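Local structure of folylpolyglutamate synthase/dihydrofolate synthase (Thermotoga maritima, 1O5Z) at residues Ile38-Ser43 / Glu126-Ser131; Phe252-Glu257 / Val278-Leu283; Arg428-Leu431 / Lys435-Glu438. The protein probably adds glutamate to dihydropteroate and to tetrahydrofolate polyglutamates, one residue per ATP hydrolysed, as a magnesium-dependent ligase of folate biosynthesis. All blocks are in the same frame, centred on the assembly; numbering follows the deposited sequence.

In the fold
The three contacts follow one another along the chain, each closing before the next opens, and they lie well apart: about 34 to 37 Å between centres, with nearest atoms about 19 to 20 Å apart. Interaction 1 joins helix 36-44 to the loop between helices 105-122 and 132-146. Interaction 2 lays the middle strand of a three-stranded antiparallel sheet on helix 271-286, inside the Mur ligase middle domain. Interaction 3, across the chain's centre from interaction 2, folds the chain back on helix 421-433, which follows strand 414-418, an inner strand of the six-stranded mixed sheet. The contacts are separate and local, apolar in one place and polar in another, as a multidomain chain can combine.

Interaction 1 of 3, residues Ile38-Ser43 / Glu126-Ser131; sequences ISMLLS and EIFSPS
Leu41 and Pro130 form the buried half of this contact, while Met40 and Phe128 make the half nearer the solvent. In the buried half, CD2 of Leu41 lies 4.0 Å from CB of Pro130 and almost as near its CG, the leucine side chain crossing the pyrrolidine ring at about a right angle. Leu41 reaches it with CG anti to the backbone N (chi1 178°), beside its own carbonyl carbon. Helices 105-122 and 132-146 wall the pair in: Leu41 also packs on Ile118, Leu122 and Ala138, and Pro130 on Leu119 and Val135.

The outer half touches at a shorter distance but is less enclosed, both of its residues being partly exposed. The Met40 chain runs straight as far as its sulfur and then bends at chi3 (-42°), which turns the terminal methyl CE to 3.6 Å from CD2 of Phe128. SD of Met40 stands 4.6 Å from the Phe128 ring centroid, 44° off the ring normal, a Met-aromatic contact of oblique geometry. Over the centre of one ring face lies CG1 of Ile127, the residue just before it.

No hydrogen bond links helix 36-44 to the loop here; the polar groups look to other partners, Ser131 capping the helix that follows and the Pro130 carbonyl accepting from Lys25. What joins the two segments is therefore apolar: dispersion between methyl, sulfur and ring, and exclusion of water around the leucine and proline.

Interaction 2 of 3, residues Phe252-Glu257 / Val278-Leu283; sequences FDYCGE and VALKTL
In Tyr254 a chi1 of 170° sends the ring away from the backbone N and across to helix 271-286, and Leu280 meets it with CG on the side of its own backbone N (chi1 -61°). The two side chains run antiparallel, the leucine lying over one face of the ring with CB near the phenol end and CD1 near the root. CB of Leu280 is 3.9 Å from the Tyr254 ring centroid and 18° off the normal, a CH-pi contact. CD1 of Leu280 comes to 3.7 Å from CG of Tyr254.

At the phenol end, OH of Tyr254 is 3.3 Å from the backbone N of Lys281, yet the angle is too poor for a hydrogen bond. The hydroxyl is instead bonded to Glu284 OE1. Lys281 bends at chi2 and chi3, which brings its ammonium close to Glu257: NZ is 4.4 Å from Glu257 OE2, too far for a salt bridge. A water bridges that gap, accepting from Lys281 NZ at 2.8 Å and donating weakly to OE2. The stronger ionic partner of Lys281 is again Glu284, in a salt bridge, and Tyr232 adds a cation-pi contact.

The strand-on-helix interface thus has an apolar part over the tyrosine ring and a polar part at the phenol end, with only the Glu257 end exposed. Because OE1 of Glu284 takes up the phenol, the ammonium and the backbone N of Glu257, one carboxylate probably offsets the lysine's charge while gathering the polar groups of both segments.

Interaction 3 of 3, residues Arg428-Leu431 / Lys435-Glu438; sequences REFL and KINE
Phe430 and Lys435 face each other across the end of helix 421-433, their CA atoms 4.9 Å apart, where an irregular segment turns back past the helix. This C-terminal helix follows strand 414-418 of the six-stranded mixed sheet in the Mur ligase-type fold, and the returning chain is met from the helix side by a glutamate that binds both a backbone N and a side-chain amide of one asparagine.

The Glu429 side chain is fully extended, and its carboxylate reaches the tail at Asn437. The backbone N of Asn437 donates to OE2 of Glu429 at 2.9 Å, from above the carboxylate plane, 44° out of it. ND2 of Asn437 makes two weak bonds with the same carboxylate: 2.9 Å to Glu429 OE2 at 149° and 3.0 Å to Glu429 OE1. ND2 also bonds Ser90 O. Carboxylate and amide planes stand 40° apart. Glu429 OE1 also accepts from Trp440 NE1, while Asn437 OD1 takes the backbone N of Glu439.

Losing the carboxylate of Glu429 to an alanine here is likely to leave the backbone N of Asn437 and the indole N-H of Trp440 without this acceptor, and this part of the tail less firmly tied to the helix.

Away from the carboxylate, the Phe430 ring lies obliquely against the Lys435 backbone, and CD1 of Ile436 packs 3.9 Å from CB of Phe430.

Interaction 1 of 3, residues Ile38-Ser43 / Glu126-Ser131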
loop_
_atom_site.group_PDB
_atom_site.type_symbol
_atom_site.label_atom_id
_atom_site.label_comp_id
_atom_site.label_asym_id
_atom_site.label_seq_id
_atom_site.Cartn_x
_atom_site.Cartn_y
_atom_site.Cartn_z
ATOM N N ILE A 38 -19.015 11.737 0.409
ATOM C CA ILE A 38 -18.878 10.353 -0.056
ATOM C C ILE A 38 -20.206 9.607 0.167
ATOM O O ILE A 38 -20.621 8.805 -0.650
ATOM C CB ILE A 38 -17.672 9.608 0.647
ATOM C CG1 ILE A 38 -17.519 8.164 0.108
ATOM C CG2 ILE A 38 -17.854 9.564 2.178
ATOM C CD1 ILE A 38 -17.222 8.053 -1.375
ATOM N N SER A 39 -20.851 9.862 1.291
ATOM C CA SER A 39 -22.155 9.277 1.559
ATOM C C SER A 39 -23.211 9.694 0.505
ATOM O O SER A 39 -23.978 8.861 0.022
ATOM C CB SER A 39 -22.620 9.652 2.951
ATOM O OG SER A 39 -21.702 9.190 3.908
ATOM N N MET A 40 -23.216 10.965 0.130
ATOM C CA MET A 40 -24.111 11.448 -0.907
ATOM C C MET A 40 -23.777 10.894 -2.301
ATOM O O MET A 40 -24.646 10.506 -3.045
ATOM C CB MET A 40 -24.050 12.980 -0.913
ATOM C CG MET A 40 -25.019 13.678 -1.827
ATOM S SD MET A 40 -24.850 15.490 -1.799
ATOM C CE MET A 40 -24.650 15.736 -0.017
ATOM N N LEU A 41 -22.521 10.878 -2.688
ATOM C CA LEU A 41 -22.145 10.258 -3.962
ATOM C C LEU A 41 -22.624 8.813 -4.043
ATOM O O LEU A 41 -23.339 8.442 -4.969
ATOM C CB LEU A 41 -20.628 10.311 -4.157
ATOM C CG LEU A 41 -19.967 9.684 -5.381
ATOM C CD1 LEU A 41 -20.645 10.157 -6.654
ATOM C CD2 LEU A 41 -18.485 10.005 -5.411
ATOM N N LEU A 42 -22.276 8.019 -3.045
ATOM C CA LEU A 42 -22.693 6.641 -3.006
ATOM C C LEU A 42 -24.222 6.454 -3.008
ATOM O O LEU A 42 -24.749 5.559 -3.674
ATOM C CB LEU A 42 -22.049 5.944 -1.798
ATOM C CG LEU A 42 -20.542 5.676 -1.922
ATOM C CD1 LEU A 42 -19.958 5.176 -0.610
ATOM C CD2 LEU A 42 -20.319 4.642 -2.971
ATOM N N SER A 43 -24.929 7.299 -2.266
ATOM C CA SER A 43 -26.365 7.263 -2.248
ATOM C C SER A 43 -26.948 7.452 -3.639
ATOM O O SER A 43 -27.873 6.783 -4.000
ATOM C CB SER A 43 -26.899 8.382 -1.388
ATOM O OG SER A 43 -28.302 8.316 -1.327
ATOM N N GLU A 126 -19.247 23.569 -4.704
ATOM C CA GLU A 126 -18.048 23.141 -4.014
ATOM C C GLU A 126 -18.359 22.283 -2.760
ATOM O O GLU A 126 -17.648 21.313 -2.469
ATOM C CB GLU A 126 -17.166 24.347 -3.662
ATOM C CG GLU A 126 -15.841 23.962 -3.004
ATOM C CD GLU A 126 -15.064 25.155 -2.420
ATOM O OE1 GLU A 126 -15.332 26.352 -2.825
ATOM O OE2 GLU A 126 -14.159 24.866 -1.552
ATOM N N ILE A 127 -19.407 22.636 -2.022
ATOM C CA ILE A 127 -19.724 21.891 -0.790
ATOM C C ILE A 127 -20.115 20.455 -1.046
ATOM O O ILE A 127 -19.958 19.626 -0.150
ATOM C CB ILE A 127 -20.799 22.596 0.123
ATOM C CG1 ILE A 127 -22.095 22.895 -0.648
ATOM C CG2 ILE A 127 -20.201 23.851 0.787
ATOM C CD1 ILE A 127 -23.110 23.584 0.159
ATOM N N PHE A 128 -20.606 20.162 -2.269
ATOM C CA PHE A 128 -21.033 18.801 -2.616
ATOM C C PHE A 128 -20.043 18.073 -3.495
ATOM O O PHE A 128 -20.141 16.852 -3.658
ATOM C CB PHE A 128 -22.403 18.798 -3.282
ATOM C CG PHE A 128 -23.490 19.450 -2.451
ATOM C CD1 PHE A 128 -24.250 20.488 -2.961
ATOM C CD2 PHE A 128 -23.719 19.028 -1.150
ATOM C CE1 PHE A 128 -25.238 21.101 -2.201
ATOM C CE2 PHE A 128 -24.697 19.619 -0.382
ATOM C CZ PHE A 128 -25.461 20.663 -0.901
ATOM N N SER A 129 -19.080 18.789 -4.041
ATOM C CA SER A 129 -18.163 18.209 -5.007
ATOM C C SER A 129 -17.218 17.180 -4.390
ATOM O O SER A 129 -16.471 17.522 -3.497
ATOM C CB SER A 129 -17.360 19.333 -5.637
ATOM O OG SER A 129 -16.618 18.841 -6.720
ATOM N N PRO A 130 -17.221 15.917 -4.833
ATOM C CA PRO A 130 -16.358 14.931 -4.188
ATOM C C PRO A 130 -14.877 15.143 -4.537
ATOM O O PRO A 130 -14.556 15.629 -5.604
ATOM C CB PRO A 130 -16.919 13.607 -4.704
ATOM C CG PRO A 130 -17.452 13.903 -5.993
ATOM C CD PRO A 130 -17.972 15.291 -5.940
ATOM N N SER A 131 -13.992 14.807 -3.611
ATOM C CA SER A 131 -12.547 14.951 -3.805
ATOM C C SER A 131 -12.068 13.840 -4.728
ATOM O O SER A 131 -12.812 12.919 -5.035
ATOM C CB SER A 131 -11.816 14.850 -2.457
ATOM O OG SER A 131 -11.951 13.543 -1.891
#

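Interaction 2 of 3, residues Phe252-Glu257 / Val278-Leu283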
loop_
_atom_site.group_PDB
_atom_site.type_symbol
_atom_site.label_atom_id
_atom_site.label_comp_id
_atom_site.label_asym_id
_atom_site.label_seq_id
_atom_site.Cartn_x
_atom_site.Cartn_y
_atom_site.Cartn_z
ATOM N N PHE A 252 7.625 -18.742 9.092
ATOM C CA PHE A 252 7.117 -18.435 10.433
ATOM C C PHE A 252 5.963 -19.346 10.884
ATOM O O PHE A 252 5.306 -19.984 10.063
ATOM C CB PHE A 252 6.712 -16.961 10.511
ATOM C CG PHE A 252 5.543 -16.611 9.664
ATOM C CD1 PHE A 252 5.659 -16.569 8.267
ATOM C CD2 PHE A 252 4.299 -16.337 10.254
ATOM C CE1 PHE A 252 4.524 -16.228 7.445
ATOM C CE2 PHE A 252 3.161 -16.012 9.472
ATOM C CZ PHE A 252 3.283 -15.954 8.059
ATOM N N ASP A 253 5.767 -19.416 12.209
ATOM C CA ASP A 253 4.573 -20.016 12.824
ATOM C C ASP A 253 3.580 -18.914 13.195
ATOM O O ASP A 253 3.985 -17.791 13.489
ATOM C CB ASP A 253 4.924 -20.799 14.094
ATOM C CG ASP A 253 5.998 -21.822 13.869
ATOM O OD1 ASP A 253 6.161 -22.274 12.711
ATOM O OD2 ASP A 253 6.745 -22.221 14.795
ATOM N N TYR A 254 2.290 -19.239 13.169
ATOM C CA TYR A 254 1.223 -18.342 13.619
ATOM C C TYR A 254 0.422 -19.021 14.735
ATOM O O TYR A 254 0.158 -20.214 14.634
ATOM C CB TYR A 254 0.295 -18.008 12.448
ATOM C CG TYR A 254 -0.976 -17.282 12.866
ATOM C CD1 TYR A 254 -0.990 -15.897 13.056
ATOM C CD2 TYR A 254 -2.161 -17.983 13.079
ATOM C CE1 TYR A 254 -2.172 -15.224 13.438
ATOM C CE2 TYR A 254 -3.328 -17.341 13.462
ATOM C CZ TYR A 254 -3.330 -15.963 13.646
ATOM O OH TYR A 254 -4.487 -15.347 14.032
ATOM N N CYS A 255 0.052 -18.273 15.781
ATOM C CA CYS A 255 -0.866 -18.734 16.839
ATOM C C CYS A 255 -2.036 -17.785 16.991
ATOM O O CYS A 255 -1.859 -16.686 17.477
ATOM C CB CYS A 255 -0.164 -18.778 18.193
ATOM S SG CYS A 255 1.243 -19.896 18.290
ATOM N N GLY A 256 -3.229 -18.193 16.596
ATOM C CA GLY A 256 -4.432 -17.389 16.834
ATOM C C GLY A 256 -5.506 -18.355 17.260
ATOM O O GLY A 256 -5.214 -19.212 18.049
ATOM N N GLU A 257 -6.733 -18.251 16.736
ATOM C CA GLU A 257 -7.705 -19.339 16.890
ATOM C C GLU A 257 -7.047 -20.597 16.387
ATOM O O GLU A 257 -7.001 -21.591 17.083
ATOM C CB GLU A 257 -8.957 -19.099 16.069
ATOM C CG GLU A 257 -9.951 -18.135 16.692
ATOM C CD GLU A 257 -11.381 -18.291 16.127
ATOM O OE1 GLU A 257 -12.198 -19.004 16.779
ATOM O OE2 GLU A 257 -11.698 -17.706 15.047
ATOM N N VAL A 278 -1.316 -10.329 11.516
ATOM C CA VAL A 278 -2.468 -9.424 11.549
ATOM C C VAL A 278 -3.523 -9.834 10.531
ATOM O O VAL A 278 -4.705 -9.807 10.841
ATOM C CB VAL A 278 -2.059 -7.939 11.301
ATOM C CG1 VAL A 278 -3.295 -7.043 11.267
ATOM C CG2 VAL A 278 -1.133 -7.474 12.356
ATOM N N ALA A 279 -3.088 -10.170 9.314
ATOM C CA ALA A 279 -3.984 -10.615 8.239
ATOM C C ALA A 279 -4.769 -11.893 8.623
ATOM O O ALA A 279 -5.966 -12.026 8.324
ATOM C CB ALA A 279 -3.184 -10.840 6.977
ATOM N N LEU A 280 -4.078 -12.852 9.252
ATOM C CA LEU A 280 -4.684 -14.112 9.624
ATOM C C LEU A 280 -5.655 -13.892 10.762
ATOM O O LEU A 280 -6.764 -14.431 10.736
ATOM C CB LEU A 280 -3.624 -15.160 9.996
ATOM C CG LEU A 280 -2.602 -15.555 8.892
ATOM C CD1 LEU A 280 -1.728 -16.773 9.291
ATOM C CD2 LEU A 280 -3.290 -15.845 7.618
ATOM N N LYS A 281 -5.264 -13.098 11.764
ATOM C CA LYS A 281 -6.247 -12.698 12.791
ATOM C C LYS A 281 -7.428 -11.960 12.171
ATOM O O LYS A 281 -8.555 -12.234 12.499
ATOM C CB LYS A 281 -5.626 -11.867 13.907
ATOM C CG LYS A 281 -6.497 -11.663 15.219
ATOM C CD LYS A 281 -7.734 -12.603 15.451
ATOM C CE LYS A 281 -7.428 -13.846 16.149
ATOM N NZ LYS A 281 -8.559 -14.847 16.018
ATOM N N THR A 282 -7.183 -11.044 11.251
ATOM C CA THR A 282 -8.263 -10.339 10.654
ATOM C C THR A 282 -9.254 -11.346 10.094
ATOM O O THR A 282 -10.442 -11.270 10.348
ATOM C CB THR A 282 -7.707 -9.434 9.595
ATOM O OG1 THR A 282 -6.967 -8.354 10.224
ATOM C CG2 THR A 282 -8.858 -8.761 8.778
ATOM N N LEU A 283 -8.722 -12.349 9.410
ATOM C CA LEU A 283 -9.503 -13.397 8.748
ATOM C C LEU A 283 -10.196 -14.336 9.748
ATOM O O LEU A 283 -11.376 -14.698 9.556
ATOM C CB LEU A 283 -8.610 -14.187 7.765
ATOM C CG LEU A 283 -8.302 -13.447 6.435
ATOM C CD1 LEU A 283 -7.293 -14.152 5.550
ATOM C CD2 LEU A 283 -9.541 -13.210 5.659
HETATM O O HOH W 1 -11.299 -14.858 16.285
#

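Interaction 3 of 3, residues Arg428-Leu431 / Lys435-Glu438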
loop_
_atom_site.group_PDB
_atom_site.type_symbol
_atom_site.label_atom_id
_atom_site.label_comp_id
_atom_site.label_asym_id
_atom_site.label_seq_id
_atom_site.Cartn_x
_atom_site.Cartn_y
_atom_site.Cartn_z
ATOM N N ARG A 428 10.189 0.026 -11.827
ATOM C CA ARG A 428 9.477 -1.212 -11.699
ATOM C C ARG A 428 8.682 -1.451 -12.930
ATOM O O ARG A 428 8.585 -2.577 -13.404
ATOM C CB ARG A 428 8.536 -1.150 -10.516
ATOM C CG ARG A 428 8.037 -2.499 -10.099
ATOM C CD ARG A 428 6.884 -2.471 -9.156
ATOM N NE ARG A 428 6.693 -3.825 -8.662
ATOM C CZ ARG A 428 6.045 -4.735 -9.329
ATOM N NH1 ARG A 428 5.451 -4.410 -10.449
ATOM N NH2 ARG A 428 5.915 -5.962 -8.849
ATOM N N GLU A 429 8.055 -0.412 -13.454
ATOM C CA GLU A 429 7.223 -0.655 -14.606
ATOM C C GLU A 429 8.089 -1.148 -15.775
ATOM O O GLU A 429 7.716 -2.048 -16.507
ATOM C CB GLU A 429 6.422 0.565 -15.032
ATOM C CG GLU A 429 5.311 0.153 -16.000
ATOM C CD GLU A 429 4.462 1.280 -16.489
ATOM O OE1 GLU A 429 4.624 2.357 -15.952
ATOM O OE2 GLU A 429 3.644 1.084 -17.441
ATOM N N PHE A 430 9.241 -0.549 -15.943
ATOM C CA PHE A 430 10.039 -0.892 -17.070
ATOM C C PHE A 430 10.628 -2.255 -16.930
ATOM O O PHE A 430 10.706 -3.006 -17.885
ATOM C CB PHE A 430 11.123 0.122 -17.299
ATOM C CG PHE A 430 11.702 0.029 -18.666
ATOM C CD1 PHE A 430 11.025 0.569 -19.743
ATOM C CD2 PHE A 430 12.910 -0.631 -18.881
ATOM C CE1 PHE A 430 11.547 0.462 -21.014
ATOM C CE2 PHE A 430 13.433 -0.737 -20.156
ATOM C CZ PHE A 430 12.758 -0.203 -21.217
ATOM N N LEU A 431 11.026 -2.574 -15.718
ATOM C CA LEU A 431 11.589 -3.867 -15.424
ATOM C C LEU A 431 10.605 -5.002 -15.635
ATOM O O LEU A 431 10.962 -6.105 -16.080
ATOM C CB LEU A 431 12.056 -3.874 -13.961
ATOM C CG LEU A 431 13.435 -3.266 -13.648
ATOM C CD1 LEU A 431 13.697 -3.319 -12.163
ATOM C CD2 LEU A 431 14.546 -3.949 -14.446
ATOM N N LYS A 435 8.189 -1.447 -20.876
ATOM C CA LYS A 435 7.690 -0.168 -21.311
ATOM C C LYS A 435 7.157 0.686 -20.174
ATOM O O LYS A 435 7.142 0.297 -19.030
ATOM C CB LYS A 435 6.666 -0.347 -22.417
ATOM C CG LYS A 435 5.406 -0.953 -21.940
ATOM C CD LYS A 435 4.603 -1.561 -23.061
ATOM C CE LYS A 435 3.614 -2.594 -22.491
ATOM N NZ LYS A 435 2.821 -3.294 -23.572
ATOM N N ILE A 436 6.849 1.920 -20.540
ATOM C CA ILE A 436 6.413 2.967 -19.663
ATOM C C ILE A 436 5.063 3.412 -20.179
ATOM O O ILE A 436 4.932 3.867 -21.299
ATOM C CB ILE A 436 7.389 4.155 -19.700
ATOM C CG1 ILE A 436 8.792 3.798 -19.141
ATOM C CG2 ILE A 436 6.769 5.380 -19.002
ATOM C CD1 ILE A 436 8.839 3.278 -17.721
ATOM N N ASN A 437 4.049 3.246 -19.356
ATOM C CA ASN A 437 2.720 3.606 -19.762
ATOM C C ASN A 437 2.573 5.144 -19.849
ATOM O O ASN A 437 3.382 5.920 -19.320
ATOM C CB ASN A 437 1.674 2.892 -18.877
ATOM C CG ASN A 437 1.341 3.632 -17.580
ATOM O OD1 ASN A 437 0.549 4.564 -17.635
ATOM N ND2 ASN A 437 1.792 3.130 -16.406
ATOM N N GLU A 438 1.556 5.566 -20.568
ATOM C CA GLU A 438 1.336 6.975 -20.850
ATOM C C GLU A 438 0.856 7.793 -19.651
ATOM O O GLU A 438 0.782 9.019 -19.738
ATOM C CB GLU A 438 0.278 7.102 -21.942
ATOM C CG GLU A 438 0.768 7.717 -23.218
ATOM C CD GLU A 438 -0.258 7.581 -24.313
ATOM O OE1 GLU A 438 -0.578 6.413 -24.646
ATOM O OE2 GLU A 438 -0.761 8.624 -24.810
#